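Local atomic coordinates of nitrate transport protein (Parabacteroides distasonis, PDB entry 3HN0), a protein that probably serves as the substrate-binding component of an ABC transporter, possibly for nitrate or a related small solute. Residues A[231-234]-A[235-238]; A[149-152]-A[153-157]; A[199-202]-A[203-206]. All coordinates share one frame; numbering follows the deposited sequence.

Contact 1. Residues A[231-234]-A[235-238]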
loop_
_atom_site.group_PDB
_atom_site.type_symbol
_atom_site.label_atom_id
_atom_site.label_comp_id
_atom_site.label_asym_id
_atom_site.label_seq_id
_atom_site.Cartn_x
_atom_site.Cartn_y
_atom_site.Cartn_z
ATOM N N ALA A 231 -19.795 11.901 15.832
ATOM C CA ALA A 231 -18.556 11.182 16.116
ATOM C C ALA A 231 -17.673 10.987 14.848
ATOM O O ALA A 231 -16.469 11.241 14.860
ATOM C CB ALA A 231 -18.865 9.848 16.774
ATOM N N LEU A 232 -18.288 10.559 13.753
ATOM C CA LEU A 232 -17.606 10.407 12.484
ATOM C C LEU A 232 -17.856 11.611 11.577
ATOM O O LEU A 232 -18.958 12.216 11.590
ATOM C CB LEU A 232 -18.097 9.177 11.758
ATOM C CG LEU A 232 -17.881 7.775 12.340
ATOM C CD1 LEU A 232 -18.584 6.789 11.437
ATOM C CD2 LEU A 232 -16.405 7.449 12.405
ATOM N N THR A 233 -16.839 11.921 10.761
ATOM C CA THR A 233 -16.941 12.882 9.687
ATOM C C THR A 233 -16.425 12.200 8.388
ATOM O O THR A 233 -15.877 11.091 8.445
ATOM C CB THR A 233 -16.077 14.139 9.963
ATOM O OG1 THR A 233 -14.695 13.794 9.834
ATOM C CG2 THR A 233 -16.391 14.737 11.329
ATOM N N PRO A 234 -16.639 12.824 7.226
ATOM C CA PRO A 234 -16.073 12.211 6.024
ATOM C C PRO A 234 -14.579 11.964 6.108
ATOM O O PRO A 234 -14.121 10.972 5.575
ATOM C CB PRO A 234 -16.459 13.198 4.912
ATOM C CG PRO A 234 -17.751 13.739 5.410
ATOM C CD PRO A 234 -17.575 13.905 6.876
ATOM N N LYS A 235 -13.818 12.802 6.822
ATOM C CA LYS A 235 -12.384 12.509 7.005
ATOM C C LYS A 235 -12.130 11.226 7.791
ATOM O O LYS A 235 -11.210 10.492 7.499
ATOM C CB LYS A 235 -11.650 13.679 7.638
ATOM C CG LYS A 235 -11.353 14.790 6.638
ATOM C CD LYS A 235 -10.444 15.840 7.268
ATOM C CE LYS A 235 -10.589 17.224 6.616
ATOM N NZ LYS A 235 -10.383 17.175 5.146
ATOM N N SER A 236 -13.019 10.908 8.734
ATOM C CA SER A 236 -12.935 9.677 9.507
ATOM C C SER A 236 -13.069 8.498 8.545
ATOM O O SER A 236 -12.315 7.549 8.604
ATOM C CB SER A 236 -14.066 9.583 10.543
ATOM O OG SER A 236 -14.246 10.806 11.269
ATOM N N ILE A 237 -14.050 8.577 7.668
ATOM C CA ILE A 237 -14.242 7.491 6.682
ATOM C C ILE A 237 -13.029 7.334 5.784
ATOM O O ILE A 237 -12.544 6.224 5.585
ATOM C CB ILE A 237 -15.529 7.693 5.900
ATOM C CG1 ILE A 237 -16.700 7.440 6.855
ATOM C CG2 ILE A 237 -15.585 6.728 4.705
ATOM C CD1 ILE A 237 -18.061 7.446 6.180
ATOM N N GLU A 238 -12.466 8.470 5.328
ATOM C CA GLU A 238 -11.256 8.430 4.515
ATOM C C GLU A 238 -10.113 7.701 5.204
ATOM O O GLU A 238 -9.424 6.861 4.586
ATOM C CB GLU A 238 -10.770 9.826 4.086
ATOM C CG GLU A 238 -11.568 10.523 3.009
ATOM C CD GLU A 238 -11.271 12.054 2.942
ATOM O OE1 GLU A 238 -10.163 12.526 3.364
ATOM O OE2 GLU A 238 -12.171 12.775 2.467
#

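Contact 2. Residues A[149-152]-A[153-157]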
loop_
_atom_site.group_PDB
_atom_site.type_symbol
_atom_site.label_atom_id
_atom_site.label_comp_id
_atom_site.label_asym_id
_atom_site.label_seq_id
_atom_site.Cartn_x
_atom_site.Cartn_y
_atom_site.Cartn_z
ATOM N N LEU A 149 -4.486 5.228 17.984
ATOM C CA LEU A 149 -5.960 5.149 17.928
ATOM C C LEU A 149 -6.441 4.794 16.530
ATOM O O LEU A 149 -5.817 5.129 15.553
ATOM C CB LEU A 149 -6.609 6.492 18.328
ATOM C CG LEU A 149 -6.536 6.907 19.787
ATOM C CD1 LEU A 149 -7.046 8.372 19.946
ATOM C CD2 LEU A 149 -7.270 6.005 20.737
ATOM N N GLY A 150 -7.629 4.200 16.478
ATOM C CA GLY A 150 -8.422 4.046 15.254
ATOM C C GLY A 150 -9.779 4.716 15.450
ATOM O O GLY A 150 -10.066 5.254 16.507
ATOM N N GLU A 151 -10.607 4.683 14.417
ATOM C CA GLU A 151 -11.870 5.393 14.410
ATOM C C GLU A 151 -12.927 4.635 15.173
ATOM O O GLU A 151 -12.895 3.439 15.151
ATOM C CB GLU A 151 -12.294 5.596 12.979
ATOM C CG GLU A 151 -11.321 6.506 12.204
ATOM C CD GLU A 151 -11.381 7.941 12.648
ATOM O OE1 GLU A 151 -12.162 8.311 13.574
ATOM O OE2 GLU A 151 -10.635 8.723 12.075
ATOM N N PRO A 152 -13.889 5.335 15.806
ATOM C CA PRO A 152 -14.177 6.765 15.831
ATOM C C PRO A 152 -13.371 7.526 16.890
ATOM O O PRO A 152 -13.386 8.787 16.931
ATOM C CB PRO A 152 -15.664 6.785 16.198
ATOM C CG PRO A 152 -15.826 5.653 17.043
ATOM C CD PRO A 152 -14.912 4.582 16.574
ATOM N N PHE A 153 -12.627 6.787 17.704
ATOM C CA PHE A 153 -11.935 7.382 18.866
ATOM C C PHE A 153 -10.927 8.433 18.391
ATOM O O PHE A 153 -10.721 9.475 19.025
ATOM C CB PHE A 153 -11.196 6.281 19.605
ATOM C CG PHE A 153 -12.084 5.189 20.039
ATOM C CD1 PHE A 153 -12.942 5.395 21.107
ATOM C CD2 PHE A 153 -12.094 3.930 19.349
ATOM C CE1 PHE A 153 -13.798 4.374 21.537
ATOM C CE2 PHE A 153 -12.954 2.925 19.766
ATOM C CZ PHE A 153 -13.825 3.160 20.859
ATOM N N LEU A 154 -10.256 8.111 17.300
ATOM C CA LEU A 154 -9.306 9.030 16.663
ATOM C C LEU A 154 -9.960 10.386 16.380
ATOM O O LEU A 154 -9.450 11.435 16.751
ATOM C CB LEU A 154 -8.793 8.422 15.367
ATOM C CG LEU A 154 -7.783 9.212 14.518
ATOM C CD1 LEU A 154 -6.593 9.691 15.336
ATOM C CD2 LEU A 154 -7.292 8.334 13.281
ATOM N N SER A 155 -11.099 10.340 15.696
ATOM C CA SER A 155 -11.839 11.554 15.333
ATOM C C SER A 155 -12.296 12.327 16.561
ATOM O O SER A 155 -12.211 13.570 16.616
ATOM C CB SER A 155 -13.059 11.193 14.472
ATOM O OG SER A 155 -12.646 10.710 13.205
ATOM N N ILE A 156 -12.780 11.583 17.541
ATOM C CA ILE A 156 -13.273 12.208 18.805
ATOM C C ILE A 156 -12.117 12.922 19.536
ATOM O O ILE A 156 -12.262 14.060 20.012
ATOM C CB ILE A 156 -13.911 11.133 19.702
ATOM C CG1 ILE A 156 -15.188 10.608 19.042
ATOM C CG2 ILE A 156 -14.158 11.665 21.151
ATOM C CD1 ILE A 156 -15.703 9.328 19.687
ATOM N N ALA A 157 -10.958 12.264 19.616
ATOM C CA ALA A 157 -9.786 12.832 20.261
ATOM C C ALA A 157 -9.312 14.078 19.528
ATOM O O ALA A 157 -9.011 15.087 20.144
ATOM C CB ALA A 157 -8.640 11.780 20.299
#

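Contact 3. Residues A[199-202]-A[203-206]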
loop_
_atom_site.group_PDB
_atom_site.type_symbol
_atom_site.label_atom_id
_atom_site.label_comp_id
_atom_site.label_asym_id
_atom_site.label_seq_id
_atom_site.Cartn_x
_atom_site.Cartn_y
_atom_site.Cartn_z
ATOM N N PHE A 199 -22.290 -12.427 -1.749
ATOM C CA PHE A 199 -22.070 -11.562 -0.604
ATOM C C PHE A 199 -20.880 -10.631 -0.815
ATOM O O PHE A 199 -20.945 -9.478 -0.409
ATOM C CB PHE A 199 -22.198 -12.275 0.779
ATOM C CG PHE A 199 -20.960 -13.000 1.321
ATOM C CD1 PHE A 199 -19.783 -12.328 1.644
ATOM C CD2 PHE A 199 -21.049 -14.366 1.660
ATOM C CE1 PHE A 199 -18.707 -13.005 2.230
ATOM C CE2 PHE A 199 -19.974 -15.036 2.211
ATOM C CZ PHE A 199 -18.790 -14.347 2.506
ATOM N N GLU A 200 -19.843 -11.110 -1.479
ATOM C CA GLU A 200 -18.702 -10.222 -1.842
ATOM C C GLU A 200 -19.167 -9.143 -2.797
ATOM O O GLU A 200 -18.784 -8.013 -2.645
ATOM C CB GLU A 200 -17.528 -10.981 -2.445
ATOM C CG GLU A 200 -16.848 -11.912 -1.472
ATOM C CD GLU A 200 -15.641 -12.609 -2.077
ATOM O OE1 GLU A 200 -15.757 -13.128 -3.215
ATOM O OE2 GLU A 200 -14.582 -12.643 -1.404
ATOM N N ASP A 201 -19.938 -9.477 -3.819
ATOM C CA ASP A 201 -20.475 -8.464 -4.702
ATOM C C ASP A 201 -21.234 -7.400 -3.912
ATOM O O ASP A 201 -21.058 -6.204 -4.153
ATOM C CB ASP A 201 -21.409 -9.044 -5.770
ATOM C CG ASP A 201 -20.730 -9.967 -6.783
ATOM O OD1 ASP A 201 -19.502 -9.995 -6.874
ATOM O OD2 ASP A 201 -21.501 -10.673 -7.494
ATOM N N ALA A 202 -22.086 -7.824 -2.971
ATOM C CA ALA A 202 -22.882 -6.831 -2.233
ATOM C C ALA A 202 -22.001 -6.020 -1.298
ATOM O O ALA A 202 -22.245 -4.850 -1.066
ATOM C CB ALA A 202 -23.996 -7.527 -1.462
ATOM N N LEU A 203 -20.945 -6.650 -0.753
ATOM C CA LEU A 203 -20.055 -5.945 0.146
ATOM C C LEU A 203 -19.239 -4.906 -0.599
ATOM O O LEU A 203 -18.987 -3.834 -0.082
ATOM C CB LEU A 203 -19.137 -6.931 0.881
ATOM C CG LEU A 203 -18.242 -6.308 1.937
ATOM C CD1 LEU A 203 -18.999 -5.411 2.881
ATOM C CD2 LEU A 203 -17.533 -7.475 2.722
ATOM N N ARG A 204 -18.813 -5.231 -1.811
ATOM C CA ARG A 204 -18.159 -4.232 -2.662
ATOM C C ARG A 204 -19.043 -3.012 -2.853
ATOM O O ARG A 204 -18.571 -1.899 -2.778
ATOM C CB ARG A 204 -17.788 -4.808 -4.011
ATOM C CG ARG A 204 -16.640 -5.739 -3.974
ATOM C CD ARG A 204 -16.212 -6.239 -5.425
ATOM N NE ARG A 204 -15.287 -7.348 -5.233
ATOM C CZ ARG A 204 -15.588 -8.629 -5.276
ATOM N NH1 ARG A 204 -16.748 -9.069 -5.750
ATOM N NH2 ARG A 204 -14.669 -9.509 -4.949
ATOM N N ALA A 205 -20.335 -3.214 -3.088
ATOM C CA ALA A 205 -21.239 -2.112 -3.262
ATOM C C ALA A 205 -21.368 -1.270 -2.006
ATOM O O ALA A 205 -21.353 -0.019 -2.050
ATOM C CB ALA A 205 -22.616 -2.639 -3.700
ATOM N N SER A 206 -21.470 -1.953 -0.857
ATOM C CA SER A 206 -21.598 -1.263 0.434
ATOM C C SER A 206 -20.332 -0.461 0.745
ATOM O O SER A 206 -20.398 0.710 1.248
ATOM C CB SER A 206 -21.947 -2.253 1.534
ATOM O OG SER A 206 -22.194 -1.598 2.777
#

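Contact 1. Residues A[231-234]-A[235-238]
Thr233 and Ser236 meet at the start of helix 234-240, Thr233 just before its first residue, Pro234. Thr233 N donates to Ser236 OG at 2.9 Å, and the N-H...O angle of 173° makes this bond almost straight. Ser236 can accept it because OG sits beside its own backbone N (chi1 -46°), which turns the hydroxyl back over the first turn. The Thr233 side chain in turn caps the helix, OG1 accepting a weak bond from Lys235 N at 3.3 Å. A further weak bond runs from Ser236 N to Thr233 O, and Ile237 N reaches the same Thr233 O at 3.2 Å and a better 160°. Pro234, as first helical residue, packs its ring on Lys215 and Ile218 of helix 214-223, while its carbonyl O accepts from Glu238 N at 3.0 Å. The CD2 methyl of Leu232 touches Ser236 CB at 3.7 Å. The Ser236 hydroxyl is also hydrogen-bonded to Ser155 OG, which ties this helix start to helix 153-160. Thr233 as N-cap and Ser236 three residues on form a capping box.

Contact 2. Residues A[149-152]-A[153-157]
Glu151 folds back over the first turn of helix 153-160 and grips Ser155 twice through one oxygen. Its OE1 takes a very short bond from Ser155 OG at 2.5 Å and a second from Ser155 N at 3.1 Å, the latter arriving 36° out of the carboxylate plane. The bend at chi2 (-70°) returns the carboxylate to the helix although CB points away from it. Glu151 OE2 touches Leu154 CD2 at 3.6 Å. Pro152, which follows a cis peptide bond, lays CD over one face of the Phe153 ring, 4.0 Å from Phe153 CD2. Apart from these contacts, Leu149 CD1 packs on Ala157 CB at 3.8 Å. Backbone bonds secure the turn: Leu154 N reaches Gly150 O at 3.0 Å, and Ile156 N reaches Pro152 O at 2.9 Å, the latter at 162°. In the second shell, Arg239 holds Glu151 OE2 in a salt bridge and Ser236 helps to position Ser155. Cutting the side chain back to an alanine at Glu151 is likely to leave Ser155 N and OG without this acceptor and the Arg239 guanidinium without its carboxylate mate. Strand 146-149 thus passes through a cis-proline loop into helix 153-160, a strand-to-helix connection in which a glutamate just before the helix accepts from the backbone N and hydroxyl of Ser155.

Contact 3. Residues A[199-202]-A[203-206]
Arg204 sets out with CG beside its own backbone N (chi1 -73°) and runs extended from CG to NE, which carries the guanidinium back along the helix to Asp201. Asp201 CG likewise sits beside its backbone N (chi1 -66°), which brings OD1 within reach of the arginine although CB points away. The two meet in a salt bridge, Asp201 OD1 to Arg204 NH1, of 3.1 Å. The oxygen comes in at the edge of the guanidinium, in its plane, yet the two flat groups are turned 52° apart, and the bridge rests on this one pair of atoms. It is an i to i+3 ion pair on the outer face of helix 196-212, whose regular i to i+4 bonding is seen in Arg204 N to Glu200 O at 2.9 Å and continues through Leu203, Ala205 and Ser206. Glu200 O also lies over one face of the guanidinium, and Arg204 CG passes it at 3.4 Å. Glu200 OE1 stays 4.2 Å from Arg204 NH2, beyond a salt bridge, while its OE2 is hydrogen-bonded to Tyr244 OH. Arg204 NE is hydrogen-bonded to a diethylene glycol molecule, probably from the crystallisation liquor, and Leu203 packs inward on Trp23 and Tyr244.

In the fold
Contacts 1 and 2 are neighbours, their centres about 9 Å apart, and both form the beginning of a helix; besides the serine pair that joins them, they meet where Leu232 CD2 packs on Pro152 CB at 3.9 Å. Contact 2 is the more buried, with a carboxylate satisfied by hydroxyl, amide and arginine, whereas contact 1 is partly buried and relies on neutral hydroxyls. Contact 3 stands apart, its centre about 21 Å from that of contact 1 and about 26 Å from that of contact 2. It lies in mid-helix, within 196-212, with its ion pair on the exposed side and Leu203 and Phe199 packed on strands 242-246 and 76-82 respectively.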